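Local coordinates for protein class D beta-lactamase (Fusobacterium nucleatum subsp. polymorphum, PDB 4IED) that probably hydrolyses beta-lactam antibiotics, opening the ring to give a substituted beta-amino acid, at residues L163-S167 with Q176-K180; Q157-N162 with Y222-I226; R100-K104 with D181-L185; I66-I72 with E117-M123; E78-Y82 with P109-L114. One frame throughout, in Å; residues are numbered along the deposited sequence. Where two conformers were deposited one is given.

Overall arrangement
The five contacts of this class D beta-lactamase join helices to each other, to the antiparallel sheet and, in interaction 5, to loop 78-82. Interactions 1 and 2 share helix 154-165, centres 12 Å apart; 1 and 3 share helix 173-182, centres 13 Å apart. Interactions 4 and 5, centres 12 Å apart, both use helix 108-130 and touch through Ile72 and Phe80; 3 and 5 meet where Ala102 and Ile103 pack on Tyr111. Leu68 of helix 62-69, which follows carboxylated Lys60, a hallmark of the class D active site, ties interaction 4 to Gln178 and Val179 of interaction 1. Magnesium ions lie about 5 Å, nearest atoms, from the side chains of Lys180 and Phe80, too far for direct coordination.

Interaction 1 of 5, residues L163-S167 with Q176-K180; sequences LLSQS and QEQVK
A mixed helix-to-helix contact joins the C-terminal end of helix 154-165 to the later turns of helix 173-182: Leu164 packs on Val179 and Gln176 on its apolar side, while Lys180, Ser167 and Glu177 form a watered polar side. Leu164 carries the hydrophobic part. With its CG trans to the backbone N (chi1 180°), the side chain reaches across, CD2 coming within 3.9 Å of Val179 CG1 as the two side chains cross at about a right angle. The other methyl, Leu164 CD1, lies 3.9 Å from Gln176 CB, and here the side chains slide past each other in opposite directions. Branched aliphatic residues suit this place because Ile61, Thr64, Leu68 and Trp214 close round it.

Lys180 makes the direct polar link. Its long chain runs past the Leu164 carbonyl, bends at chi3 and delivers NZ to Ser165 O at 2.8 Å, tilted 30° from the carbonyl plane. A positive end is apt there, since carbonyls at the C-terminus of a helix probably carry extra negative potential. From the same NZ a relay continues: water 1 accepts from Lys180 NZ and donates to Ser167 OG at 2.8 Å. Ser167 OG donates in turn to water 2 at 2.6 Å, and water 2 donates to Glu177 OE1. Ser167 OG, 3.9 Å from Glu177 OE1, thus couples lysine and carboxylate through the two waters. Ser167, with its positive phi, is also the C-prime residue of the Schellman motif that ends helix 154-165.

Interaction 2 of 5, residues Q157-N162 with Y222-I226; sequences QVKLLN and YSFAI
Ser223 OG nestles against the turn of helix at Asn162, 3.2 Å from Asn162 CA and 3.3 Å from Asn162 N, whose N-H serves the helix bond to Val158 O at 2.9 Å. The hydroxyl sits beside its own backbone N (chi1 -70°), and a short side chain suits the place, because the helix backbone passes directly over it. Val158 does most of the apolar work with its two methyls spread along the strand. Val158 CG1 lies 4.0 Å from Ser223 CB, while Val158 CG2 reaches Ala225 N at 3.5 Å and Ala225 CB at 3.8 Å, covering the peptide that joins Phe224 to Ala225. Ala225, with a single methyl, lets the helix come close, and Gln157 CB leans on it. Leu161 CD1 lies 3.7 Å from Phe224 O, so the strand backbone itself is part of the packing surface.

The two segments run nearly antiparallel, their axes 7.1 Å apart at closest approach and at 151°. Helix 154-165 thus covers one face of the sheet, where Val158 touches Val32 and Tyr34 of strand 29-35 and Leu161 touches Val212 of strand 208-216. Phe224 points to the other face, against Val243 of helix 238-249.

Interaction 3 of 5, residues R100-K104 with D181-L185; sequences RYAIK and DITIL
Charge pairing, apolar packing and water bridges divide the work between Arg100-Lys104 and Asp181-Leu185. The salt bridge joins Arg100 NH1 to Asp181 OD2 at 2.8 Å, with an N-H...acceptor angle of 147°; a weak second bond from Arg100 NH2 reaches the same oxygen at 3.3 Å. OD2 is approached on its anti side, 26° out of the carboxylate plane, and that plane stands 83° from the guanidinium, so one oxygen takes both bonds in place of a two-pronged pairing. Bent at chi3, the arginine chain turns its flat group toward the aspartate, and Arg100 NE has a second salt bridge, to Asp77.

Apolar contact centres on Ile182. Its CG2 lies over one face of the guanidinium, 3.8 Å from Arg100 NH1, and also meets the aliphatic part of the arginine chain. Ile182 CG1 is 3.8 Å from Ile103 CG2, the side chains crossing at about a right angle. Thr183 CG2 touches Ile103 CD1 at 4.0 Å. Branching lets Ile182 send CG2 to Arg100 and CG1 to Ile103.

Two waters link Lys104 to backbone carbonyls near the helix end. Water 3 accepts from Lys104 NZ and donates to Asp181 O at 2.8 Å; water 4 accepts from the same NZ at 2.9 Å and donates to Ile182 O and Ile184 O. A long, flexible lysine suits such a surface bridge.

Helix 99-105 thereby meets the junction of helix 173-182 with edge strand 184-187, while Thr64 of helix 62-69, Tyr111 of helix 108-130 and Lys196 of strand 192-200 border Ile103.

Interaction 4 of 5, residues I66-I72 with E117-M123; sequences IGLENGI and ELGKERM
Leu118 is the bump, and Ile66, Gly67, Asn70 and Ile72 form the hollow that receives it. Leu118 CD2 lies 4.1 Å from Gly67 CA, where the bare backbone is the floor of the hollow. The same methyl meets Ile72 CG1 at 3.7 Å and Asn70 CB at 3.8 Å, while Leu118 CD1 rests 3.9 Å from Ile66 CG2, the side chains of Ile66 and Leu118 crossing at about a right angle. At one end Ile66 CD1 approaches Met123 SD at 4.2 Å, a flexible thioether suited to packing against a methyl.

Ile72 is the second bump: its CD1 sits over a face of the Arg122 guanidinium, 3.5 Å from Arg122 NH2. That flat group is held by helix carbonyls in its own plane. Arg122 NE meets a lone pair of Leu118 O at 2.9 Å, nearly straight at 172°. Arg122 NH2 bonds Glu117 O at 2.8 Å, tilted 33° from the carbonyl plane; at the kink Glu121 N does not take this oxygen, which the guanidinium uses instead.

Water 5 bridges Arg122 NH1 and Asn70 O. The chemistry implies cohesion mainly by aliphatic fit, the arginine spending its direct bonds on its own helix and crossing only through a water.

Interaction 5 of 5, residues E78-Y82 with P109-L114; sequences EMFYY and PAYKKL
Phe80, Tyr81 and Lys113 bury the most surface here, as a loop lays two aromatic rings against the first turns of helix 108-130. Phe80 meets the helix backbone with its edge: Phe80 CE2 lies 3.6 Å from Ala110 O, close to the ring plane, and Leu114 N is at the same rim. Ring C-H groups are mildly positive, so a carbonyl oxygen is an agreeable neighbour there. Leu114 CB adds an apolar touch, 4.0 Å from Phe80 CE2.

Lys113, in the conformer described, covers one face of that ring. Its CG stands trans to the backbone N (chi1 179°), and the chain slides past the phenyl in the opposite direction, Lys113 CG coming within 3.7 Å of Phe80 CZ. Its CD makes a CH-pi contact, 4.3 Å from the centroid of the Phe80 ring. The ammonium is farther off, giving at most a weak cation-pi attraction, and its salt bridge is with Glu117 instead. A lysine thus serves twice, by its aliphatic stem and by its charge.

Tyr81 packs more flatly. Its CB is 3.7 Å from Ala110 CB, its ring lies over Ala110 N, and Tyr81 OH reaches within 3.7 Å of Pro109 CB. The small alanine lets the ring settle close to the helix. That two consecutive side chains turn to one helix is consistent with Phe80 and Tyr81 both facing Ser97, a classic beta bulge.

Interaction 1 of 5, residues L163-S167 with Q176-K180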
# COMPACT_ATOMS: atom_id res chain seq x y z
N LEU A 163 -1.90 11.35 5.67
CA LEU A 163 -2.04 11.38 7.15
C LEU A 163 -0.97 10.49 7.87
O LEU A 163 -0.34 10.91 8.86
CB LEU A 163 -3.44 11.01 7.58
CG LEU A 163 -4.52 11.96 7.12
CD1 LEU A 163 -5.91 11.31 7.34
CD2 LEU A 163 -4.37 13.31 7.74
N LEU A 164 -0.82 9.27 7.41
CA LEU A 164 0.17 8.37 7.99
C LEU A 164 1.58 9.00 7.99
O LEU A 164 2.30 8.94 8.98
CB LEU A 164 0.24 7.03 7.19
CG LEU A 164 1.26 6.01 7.72
CD1 LEU A 164 1.11 5.64 9.22
CD2 LEU A 164 1.26 4.75 6.87
N SER A 165 1.96 9.61 6.88
CA SER A 165 3.32 10.15 6.67
C SER A 165 3.63 11.28 7.70
O SER A 165 4.74 11.55 7.99
CB SER A 165 3.46 10.73 5.26
OG SER A 165 2.70 11.90 5.10
N GLN A 166 2.56 11.90 8.21
CA GLN A 166 2.66 12.96 9.25
C GLN A 166 2.22 12.49 10.66
O GLN A 166 2.06 13.32 11.58
CB GLN A 166 1.73 14.05 8.78
CG GLN A 166 2.10 14.70 7.44
CD GLN A 166 1.07 15.74 7.06
OE1 GLN A 166 0.05 15.52 6.37
NE2 GLN A 166 1.23 16.88 7.70
N SER A 167 2.05 11.18 10.82
CA SER A 167 1.60 10.61 12.11
C SER A 167 0.31 11.28 12.55
O SER A 167 0.07 11.46 13.74
CB SER A 167 2.69 10.66 13.18
OG SER A 167 3.76 9.78 12.74
N GLN A 176 2.51 4.43 14.33
CA GLN A 176 2.65 5.04 13.03
C GLN A 176 4.10 5.12 12.62
O GLN A 176 4.46 4.85 11.46
CB GLN A 176 1.94 6.40 12.95
CG GLN A 176 0.47 6.30 13.22
CD GLN A 176 -0.22 7.64 13.24
OE1 GLN A 176 -0.54 8.21 14.38
NE2 GLN A 176 -0.45 8.19 12.10
N GLU A 177 4.97 5.45 13.55
CA GLU A 177 6.43 5.55 13.26
C GLU A 177 7.00 4.20 12.72
O GLU A 177 7.81 4.15 11.82
CB GLU A 177 7.23 6.03 14.49
CG GLU A 177 8.59 6.61 14.16
CD GLU A 177 8.40 7.87 13.22
OE1 GLU A 177 7.40 8.65 13.37
OE2 GLU A 177 9.33 8.13 12.50
N GLN A 178 6.61 3.12 13.38
CA GLN A 178 7.01 1.80 13.01
C GLN A 178 6.58 1.46 11.62
O GLN A 178 7.37 0.94 10.79
CB GLN A 178 6.51 0.78 13.99
CG GLN A 178 7.25 0.71 15.29
CD GLN A 178 6.60 -0.26 16.17
OE1 GLN A 178 6.68 -1.48 16.02
NE2 GLN A 178 5.82 0.26 17.08
N VAL A 179 5.35 1.84 11.28
CA VAL A 179 4.89 1.53 9.94
C VAL A 179 5.64 2.37 8.88
O VAL A 179 5.97 1.90 7.78
CB VAL A 179 3.33 1.72 9.84
CG1 VAL A 179 2.87 1.55 8.36
CG2 VAL A 179 2.64 0.70 10.73
N LYS A 180 5.95 3.61 9.21
CA LYS A 180 6.82 4.39 8.34
C LYS A 180 8.19 3.73 8.21
O LYS A 180 8.69 3.60 7.08
CB LYS A 180 7.04 5.80 8.94
CG LYS A 180 5.73 6.64 9.04
CD LYS A 180 6.07 8.06 9.51
CE LYS A 180 6.76 8.85 8.38
NZ LYS A 180 7.12 10.23 8.81
O HOH W 1 5.62 11.15 11.21
O HOH W 2 5.13 8.97 14.76

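Interaction 2 of 5, residues Q157-N162 with Y222-I226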
# COMPACT_ATOMS: atom_id res chain seq x y z
N GLN A 157 -6.56 5.90 -0.87
CA GLN A 157 -5.22 5.47 -0.40
C GLN A 157 -4.37 6.73 -0.16
O GLN A 157 -3.69 6.83 0.89
CB GLN A 157 -4.53 4.60 -1.39
CG GLN A 157 -5.20 3.24 -1.64
CD GLN A 157 -4.44 2.06 -1.14
OE1 GLN A 157 -4.50 0.90 -1.79
NE2 GLN A 157 -3.75 2.18 -0.10
N VAL A 158 -4.33 7.67 -1.08
CA VAL A 158 -3.51 8.88 -0.97
C VAL A 158 -3.90 9.66 0.27
O VAL A 158 -3.04 10.18 0.97
CB VAL A 158 -3.63 9.69 -2.27
CG1 VAL A 158 -3.00 11.09 -2.05
CG2 VAL A 158 -2.91 8.98 -3.39
N LYS A 159 -5.21 9.79 0.53
CA LYS A 159 -5.64 10.53 1.73
C LYS A 159 -5.10 9.90 2.99
O LYS A 159 -4.56 10.58 3.89
CB LYS A 159 -7.16 10.70 1.73
CG LYS A 159 -7.70 11.64 0.66
CD LYS A 159 -9.18 11.97 0.69
CE LYS A 159 -9.62 12.80 -0.56
NZ LYS A 159 -11.14 12.89 -0.74
N LEU A 160 -5.17 8.57 3.08
CA LEU A 160 -4.67 7.87 4.22
C LEU A 160 -3.16 8.00 4.39
O LEU A 160 -2.61 8.16 5.50
CB LEU A 160 -5.02 6.40 4.22
CG LEU A 160 -6.40 5.99 4.60
CD1 LEU A 160 -6.65 4.54 4.16
CD2 LEU A 160 -6.66 6.20 6.05
N LEU A 161 -2.45 7.94 3.28
CA LEU A 161 -0.98 7.94 3.29
C LEU A 161 -0.48 9.35 3.64
O LEU A 161 0.51 9.47 4.32
CB LEU A 161 -0.45 7.47 1.95
CG LEU A 161 -0.65 5.99 1.76
CD1 LEU A 161 -0.52 5.61 0.28
CD2 LEU A 161 0.26 5.06 2.60
N ASN A 162 -1.16 10.38 3.15
CA ASN A 162 -0.83 11.74 3.55
C ASN A 162 -0.88 11.89 5.07
O ASN A 162 -0.00 12.48 5.72
CB ASN A 162 -1.74 12.74 2.85
CG ASN A 162 -1.45 14.16 3.37
OD1 ASN A 162 -0.37 14.68 3.26
ND2 ASN A 162 -2.42 14.70 3.92
N TYR A 222 5.02 14.02 -0.77
CA TYR A 222 4.21 13.66 -1.93
C TYR A 222 3.65 12.30 -1.70
O TYR A 222 4.39 11.32 -1.70
CB TYR A 222 5.06 13.67 -3.22
CG TYR A 222 5.79 14.96 -3.47
CD1 TYR A 222 7.04 15.15 -2.87
CD2 TYR A 222 5.30 15.94 -4.34
CE1 TYR A 222 7.79 16.29 -3.05
CE2 TYR A 222 6.04 17.14 -4.44
CZ TYR A 222 7.26 17.29 -3.81
OH TYR A 222 8.02 18.51 -3.94
N SER A 223 2.32 12.22 -1.47
CA SER A 223 1.71 10.92 -1.23
C SER A 223 1.13 10.44 -2.57
O SER A 223 0.65 11.24 -3.38
CB SER A 223 0.58 11.05 -0.26
OG SER A 223 1.13 11.35 1.05
N PHE A 224 1.23 9.16 -2.84
CA PHE A 224 0.87 8.68 -4.19
C PHE A 224 0.24 7.30 -4.11
O PHE A 224 0.38 6.49 -3.22
CB PHE A 224 2.08 8.60 -5.10
CG PHE A 224 3.10 7.54 -4.70
CD1 PHE A 224 2.97 6.20 -5.14
CD2 PHE A 224 4.19 7.89 -3.93
CE1 PHE A 224 3.87 5.25 -4.77
CE2 PHE A 224 5.10 6.91 -3.56
CZ PHE A 224 4.92 5.60 -3.97
N ALA A 225 -0.58 7.08 -5.17
CA ALA A 225 -1.15 5.76 -5.57
C ALA A 225 -1.33 5.60 -7.05
O ALA A 225 -1.93 6.48 -7.68
CB ALA A 225 -2.49 5.55 -4.88
N ILE A 226 -0.81 4.47 -7.53
CA ILE A 226 -1.05 4.06 -8.93
C ILE A 226 -1.70 2.70 -8.85
O ILE A 226 -1.40 1.86 -8.02
CB ILE A 226 0.26 4.02 -9.73
CG1 ILE A 226 -0.01 3.82 -11.27
CG2 ILE A 226 1.24 2.97 -9.27
CD1 ILE A 226 1.24 4.13 -12.05

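Interaction 3 of 5, residues R100-K104 with D181-L185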
# COMPACT_ATOMS: atom_id res chain seq x y z
N ARG A 100 8.36 -6.56 10.21
CA ARG A 100 9.26 -5.82 9.35
C ARG A 100 9.70 -6.60 8.14
O ARG A 100 9.57 -6.11 7.02
CB ARG A 100 10.48 -5.35 10.15
CG ARG A 100 11.50 -4.63 9.32
CD ARG A 100 12.82 -4.34 10.10
NE ARG A 100 12.62 -3.47 11.28
CZ ARG A 100 12.41 -2.16 11.27
NH1 ARG A 100 12.41 -1.47 10.10
NH2 ARG A 100 12.14 -1.63 12.46
N TYR A 101 10.16 -7.83 8.35
CA TYR A 101 10.55 -8.67 7.23
C TYR A 101 9.35 -9.04 6.44
O TYR A 101 9.37 -9.02 5.18
CB TYR A 101 11.20 -9.91 7.79
CG TYR A 101 11.60 -10.87 6.66
CD1 TYR A 101 12.74 -10.71 5.95
CD2 TYR A 101 10.80 -11.97 6.38
CE1 TYR A 101 13.08 -11.55 4.88
CE2 TYR A 101 11.14 -12.83 5.31
CZ TYR A 101 12.26 -12.59 4.60
OH TYR A 101 12.70 -13.38 3.56
N ALA A 102 8.28 -9.38 7.13
CA ALA A 102 7.07 -9.87 6.44
C ALA A 102 6.53 -8.84 5.43
O ALA A 102 6.15 -9.15 4.28
CB ALA A 102 6.03 -10.25 7.38
N ILE A 103 6.52 -7.56 5.78
CA ILE A 103 5.99 -6.54 4.85
C ILE A 103 6.93 -6.35 3.66
O ILE A 103 6.47 -6.18 2.53
CB ILE A 103 5.58 -5.24 5.53
CG1 ILE A 103 4.69 -4.38 4.63
CG2 ILE A 103 6.86 -4.41 5.92
CD1 ILE A 103 4.03 -3.18 5.32
N LYS A 104 8.25 -6.44 3.90
CA LYS A 104 9.19 -6.17 2.89
C LYS A 104 9.14 -7.21 1.76
O LYS A 104 9.36 -6.89 0.58
CB LYS A 104 10.60 -6.18 3.49
CG LYS A 104 10.89 -4.91 4.27
CD LYS A 104 12.19 -5.05 5.06
CE LYS A 104 12.59 -3.82 5.86
NZ LYS A 104 13.14 -2.73 5.03
N ASP A 181 8.78 3.27 9.30
CA ASP A 181 10.12 2.74 9.21
C ASP A 181 10.19 1.47 8.35
O ASP A 181 11.10 1.27 7.56
CB ASP A 181 10.62 2.44 10.59
CG ASP A 181 12.13 2.30 10.63
OD1 ASP A 181 12.85 3.33 10.50
OD2 ASP A 181 12.64 1.17 10.88
N ILE A 182 9.22 0.57 8.49
CA ILE A 182 9.23 -0.71 7.73
C ILE A 182 8.96 -0.58 6.26
O ILE A 182 9.29 -1.50 5.52
CB ILE A 182 8.28 -1.74 8.35
CG1 ILE A 182 6.81 -1.40 8.16
CG2 ILE A 182 8.67 -1.96 9.85
CD1 ILE A 182 5.80 -2.27 8.83
N THR A 183 8.35 0.53 5.88
CA THR A 183 8.03 0.82 4.50
C THR A 183 9.08 1.63 3.74
O THR A 183 8.83 1.95 2.54
CB THR A 183 6.66 1.49 4.33
OG1 THR A 183 6.62 2.69 5.12
CG2 THR A 183 5.45 0.54 4.70
N ILE A 184 10.25 1.89 4.30
CA ILE A 184 11.29 2.59 3.61
C ILE A 184 11.76 1.74 2.43
O ILE A 184 12.21 0.61 2.64
CB ILE A 184 12.45 2.95 4.53
CG1 ILE A 184 11.94 3.93 5.62
CG2 ILE A 184 13.54 3.52 3.67
CD1 ILE A 184 12.94 4.20 6.71
N LEU A 185 11.77 2.35 1.26
CA LEU A 185 12.28 1.71 0.05
C LEU A 185 13.59 2.26 -0.43
O LEU A 185 14.53 1.55 -0.66
CB LEU A 185 11.22 1.84 -1.04
CG LEU A 185 9.84 1.15 -0.83
CD1 LEU A 185 8.91 1.54 -1.98
CD2 LEU A 185 9.96 -0.34 -0.58
O HOH W 3 13.14 -0.66 7.11
O HOH W 4 10.98 -1.63 3.41

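Interaction 4 of 5, residues I66-I72 with E117-M123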
# COMPACT_ATOMS: atom_id res chain seq x y z
N ILE A 66 -3.01 -1.71 12.56
CA ILE A 66 -4.02 -2.22 13.44
C ILE A 66 -3.49 -3.30 14.35
O ILE A 66 -3.83 -3.40 15.54
CB ILE A 66 -5.20 -2.79 12.63
CG1 ILE A 66 -5.87 -1.66 11.81
CG2 ILE A 66 -6.21 -3.46 13.48
CD1 ILE A 66 -6.77 -2.14 10.67
N GLY A 67 -2.60 -4.16 13.88
CA GLY A 67 -1.97 -5.15 14.74
C GLY A 67 -1.14 -4.57 15.87
O GLY A 67 -1.22 -5.04 16.98
N LEU A 68 -0.34 -3.55 15.52
CA LEU A 68 0.39 -2.85 16.58
C LEU A 68 -0.53 -2.21 17.57
O LEU A 68 -0.26 -2.30 18.78
CB LEU A 68 1.30 -1.79 15.97
CG LEU A 68 2.47 -2.33 15.09
CD1 LEU A 68 3.03 -1.14 14.31
CD2 LEU A 68 3.50 -3.08 15.96
N GLU A 69 -1.60 -1.56 17.08
CA GLU A 69 -2.47 -0.80 18.00
C GLU A 69 -3.12 -1.74 19.03
O GLU A 69 -3.35 -1.37 20.20
CB GLU A 69 -3.52 -0.02 17.18
CG GLU A 69 -4.18 1.10 17.95
CD GLU A 69 -3.32 2.37 18.18
OE1 GLU A 69 -2.20 2.44 17.77
OE2 GLU A 69 -3.89 3.20 18.89
N ASN A 70 -3.40 -2.98 18.60
CA ASN A 70 -3.97 -3.99 19.44
C ASN A 70 -2.97 -4.83 20.23
O ASN A 70 -3.33 -5.82 20.90
CB ASN A 70 -4.92 -4.89 18.65
CG ASN A 70 -6.19 -4.17 18.25
OD1 ASN A 70 -6.35 -3.75 17.08
ND2 ASN A 70 -7.04 -4.05 19.13
N GLY A 71 -1.71 -4.50 20.12
CA GLY A 71 -0.74 -5.27 20.87
C GLY A 71 -0.55 -6.75 20.45
O GLY A 71 -0.11 -7.57 21.26
N ILE A 72 -0.84 -7.05 19.16
CA ILE A 72 -0.70 -8.45 18.74
C ILE A 72 0.78 -8.84 18.77
O ILE A 72 1.12 -9.98 19.06
CB ILE A 72 -1.29 -8.65 17.34
CG1 ILE A 72 -2.78 -8.23 17.27
CG2 ILE A 72 -1.08 -10.08 16.93
CD1 ILE A 72 -3.70 -8.93 18.23
N GLU A 117 -5.53 -13.53 14.20
CA GLU A 117 -5.36 -13.23 15.65
C GLU A 117 -6.14 -11.99 15.99
O GLU A 117 -6.76 -11.91 17.04
CB GLU A 117 -3.88 -13.13 15.98
CG GLU A 117 -3.22 -14.50 15.89
CD GLU A 117 -1.81 -14.57 16.36
OE1 GLU A 117 -1.19 -15.61 16.01
OE2 GLU A 117 -1.37 -13.63 17.08
N LEU A 118 -6.11 -10.97 15.12
CA LEU A 118 -6.96 -9.79 15.35
C LEU A 118 -8.44 -10.16 15.51
O LEU A 118 -9.08 -9.77 16.46
CB LEU A 118 -6.78 -8.75 14.26
CG LEU A 118 -5.51 -7.89 14.42
CD1 LEU A 118 -5.23 -7.23 13.03
CD2 LEU A 118 -5.67 -6.82 15.46
N GLY A 119 -8.90 -10.99 14.60
CA GLY A 119 -10.31 -11.38 14.56
C GLY A 119 -11.21 -10.35 13.94
O GLY A 119 -10.87 -9.17 13.84
N LYS A 120 -12.43 -10.76 13.57
CA LYS A 120 -13.31 -9.85 12.87
C LYS A 120 -13.64 -8.55 13.62
O LYS A 120 -13.69 -7.43 13.04
CB LYS A 120 -14.57 -10.57 12.43
CG LYS A 120 -15.44 -9.73 11.50
CD LYS A 120 -16.54 -10.47 10.70
CE LYS A 120 -17.25 -9.48 9.81
NZ LYS A 120 -18.33 -10.04 9.02
N GLU A 121 -13.98 -8.67 14.88
CA GLU A 121 -14.38 -7.50 15.63
C GLU A 121 -13.28 -6.44 15.67
O GLU A 121 -13.52 -5.26 15.41
CB GLU A 121 -14.86 -7.88 17.06
CG GLU A 121 -15.24 -6.72 17.95
CD GLU A 121 -15.79 -7.16 19.35
OE1 GLU A 121 -16.90 -6.76 19.71
OE2 GLU A 121 -15.13 -7.89 20.12
N ARG A 122 -12.09 -6.86 15.99
CA ARG A 122 -10.98 -5.86 16.14
C ARG A 122 -10.54 -5.39 14.78
O ARG A 122 -10.21 -4.20 14.58
CB ARG A 122 -9.79 -6.44 16.89
CG ARG A 122 -10.09 -6.67 18.36
CD ARG A 122 -8.85 -7.00 19.19
NE ARG A 122 -8.30 -8.28 18.79
CZ ARG A 122 -7.33 -8.85 19.52
NH1 ARG A 122 -6.78 -8.22 20.61
NH2 ARG A 122 -6.91 -10.04 19.17
N MET A 123 -10.58 -6.25 13.77
CA MET A 123 -10.22 -5.82 12.46
C MET A 123 -11.22 -4.77 11.95
O MET A 123 -10.88 -3.76 11.37
CB MET A 123 -10.20 -7.00 11.45
CG MET A 123 -9.67 -6.66 10.07
SD MET A 123 -7.95 -6.08 9.97
CE MET A 123 -7.16 -7.68 10.03
O HOH W 5 -3.88 -8.29 21.99

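Interaction 5 of 5, residues E78-Y82 with P109-L114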
# COMPACT_ATOMS: atom_id res chain seq x y z
N GLU A 78 9.59 -7.88 16.64
CA GLU A 78 9.35 -9.09 17.45
C GLU A 78 9.01 -10.28 16.59
O GLU A 78 8.07 -10.19 15.79
CB GLU A 78 8.24 -8.83 18.43
CG GLU A 78 8.17 -9.89 19.53
CD GLU A 78 7.09 -9.65 20.55
OE1 GLU A 78 5.93 -9.54 20.17
OE2 GLU A 78 7.43 -9.57 21.76
N MET A 79 9.65 -11.37 16.84
CA MET A 79 9.33 -12.57 16.03
C MET A 79 7.84 -12.89 16.26
O MET A 79 7.34 -12.87 17.38
CB MET A 79 10.22 -13.75 16.35
CG MET A 79 11.70 -13.46 16.10
SD MET A 79 12.10 -12.83 14.47
CE MET A 79 11.79 -14.12 13.35
N PHE A 80 7.18 -13.21 15.15
CA PHE A 80 5.72 -13.42 15.12
C PHE A 80 5.25 -14.59 14.28
O PHE A 80 4.39 -15.33 14.76
CB PHE A 80 5.08 -12.14 14.55
CG PHE A 80 3.55 -12.28 14.37
CD1 PHE A 80 2.75 -12.36 15.47
CD2 PHE A 80 3.02 -12.30 13.08
CE1 PHE A 80 1.35 -12.53 15.35
CE2 PHE A 80 1.63 -12.44 12.97
CZ PHE A 80 0.84 -12.63 14.09
N TYR A 81 5.77 -14.75 13.08
CA TYR A 81 5.35 -15.84 12.19
C TYR A 81 6.37 -16.96 12.28
O TYR A 81 7.61 -16.73 12.15
CB TYR A 81 5.26 -15.35 10.75
CG TYR A 81 5.00 -16.45 9.79
CD1 TYR A 81 3.76 -16.99 9.65
CD2 TYR A 81 6.00 -16.87 8.97
CE1 TYR A 81 3.60 -18.06 8.76
CE2 TYR A 81 5.83 -17.93 8.07
CZ TYR A 81 4.63 -18.49 7.94
OH TYR A 81 4.46 -19.58 7.05
N TYR A 82 5.92 -18.16 12.47
CA TYR A 82 6.75 -19.35 12.63
C TYR A 82 6.49 -20.27 11.46
O TYR A 82 5.35 -20.81 11.28
CB TYR A 82 6.46 -20.05 13.99
CG TYR A 82 6.74 -19.17 15.21
CD1 TYR A 82 8.02 -19.12 15.77
CD2 TYR A 82 5.79 -18.43 15.70
CE1 TYR A 82 8.28 -18.27 16.86
CE2 TYR A 82 6.01 -17.52 16.75
CZ TYR A 82 7.26 -17.48 17.30
OH TYR A 82 7.47 -16.59 18.40
N PRO A 109 1.44 -15.44 4.29
CA PRO A 109 0.99 -16.21 5.45
C PRO A 109 1.15 -15.54 6.78
O PRO A 109 0.38 -15.82 7.76
CB PRO A 109 1.82 -17.49 5.40
CG PRO A 109 2.74 -17.33 4.18
CD PRO A 109 2.42 -16.10 3.44
N ALA A 110 2.13 -14.67 6.96
CA ALA A 110 2.36 -13.94 8.21
C ALA A 110 1.20 -12.95 8.43
O ALA A 110 0.75 -12.83 9.53
CB ALA A 110 3.68 -13.20 8.13
N TYR A 111 0.74 -12.28 7.36
CA TYR A 111 -0.32 -11.34 7.49
C TYR A 111 -1.70 -12.02 7.60
O TYR A 111 -2.61 -11.47 8.26
CB TYR A 111 -0.27 -10.28 6.39
CG TYR A 111 0.70 -9.18 6.76
CD1 TYR A 111 2.07 -9.29 6.39
CD2 TYR A 111 0.26 -8.09 7.48
CE1 TYR A 111 2.95 -8.36 6.88
CE2 TYR A 111 1.18 -7.15 7.91
CZ TYR A 111 2.50 -7.28 7.55
OH TYR A 111 3.43 -6.33 7.99
N LYS A 112 -1.83 -13.23 7.07
CA LYS A 112 -3.09 -14.00 7.32
C LYS A 112 -3.10 -14.36 8.85
O LYS A 112 -4.14 -14.26 9.50
CB LYS A 112 -3.13 -15.20 6.45
CG LYS A 112 -3.42 -14.88 5.04
CD LYS A 112 -3.59 -16.15 4.20
CE LYS A 112 -4.11 -15.86 2.82
NZ LYS A 112 -4.37 -17.04 2.00
N LYS A 113 -1.99 -14.82 9.41
CA LYS A 113 -1.92 -15.07 10.84
C LYS A 113 -2.27 -13.83 11.65
O LYS A 113 -3.06 -13.90 12.62
CB LYS A 113 -0.51 -15.53 11.19
CG LYS A 113 -0.26 -15.82 12.67
CD LYS A 113 1.14 -16.34 12.87
CE LYS A 113 1.41 -16.68 14.28
NZ LYS A 113 0.37 -17.60 14.84
N LEU A 114 -1.71 -12.67 11.28
CA LEU A 114 -2.07 -11.43 11.94
C LEU A 114 -3.58 -11.15 11.92
O LEU A 114 -4.18 -10.83 12.94
CB LEU A 114 -1.29 -10.28 11.31
CG LEU A 114 -1.46 -8.89 11.99
CD1 LEU A 114 -1.14 -8.89 13.40
CD2 LEU A 114 -0.72 -7.85 11.27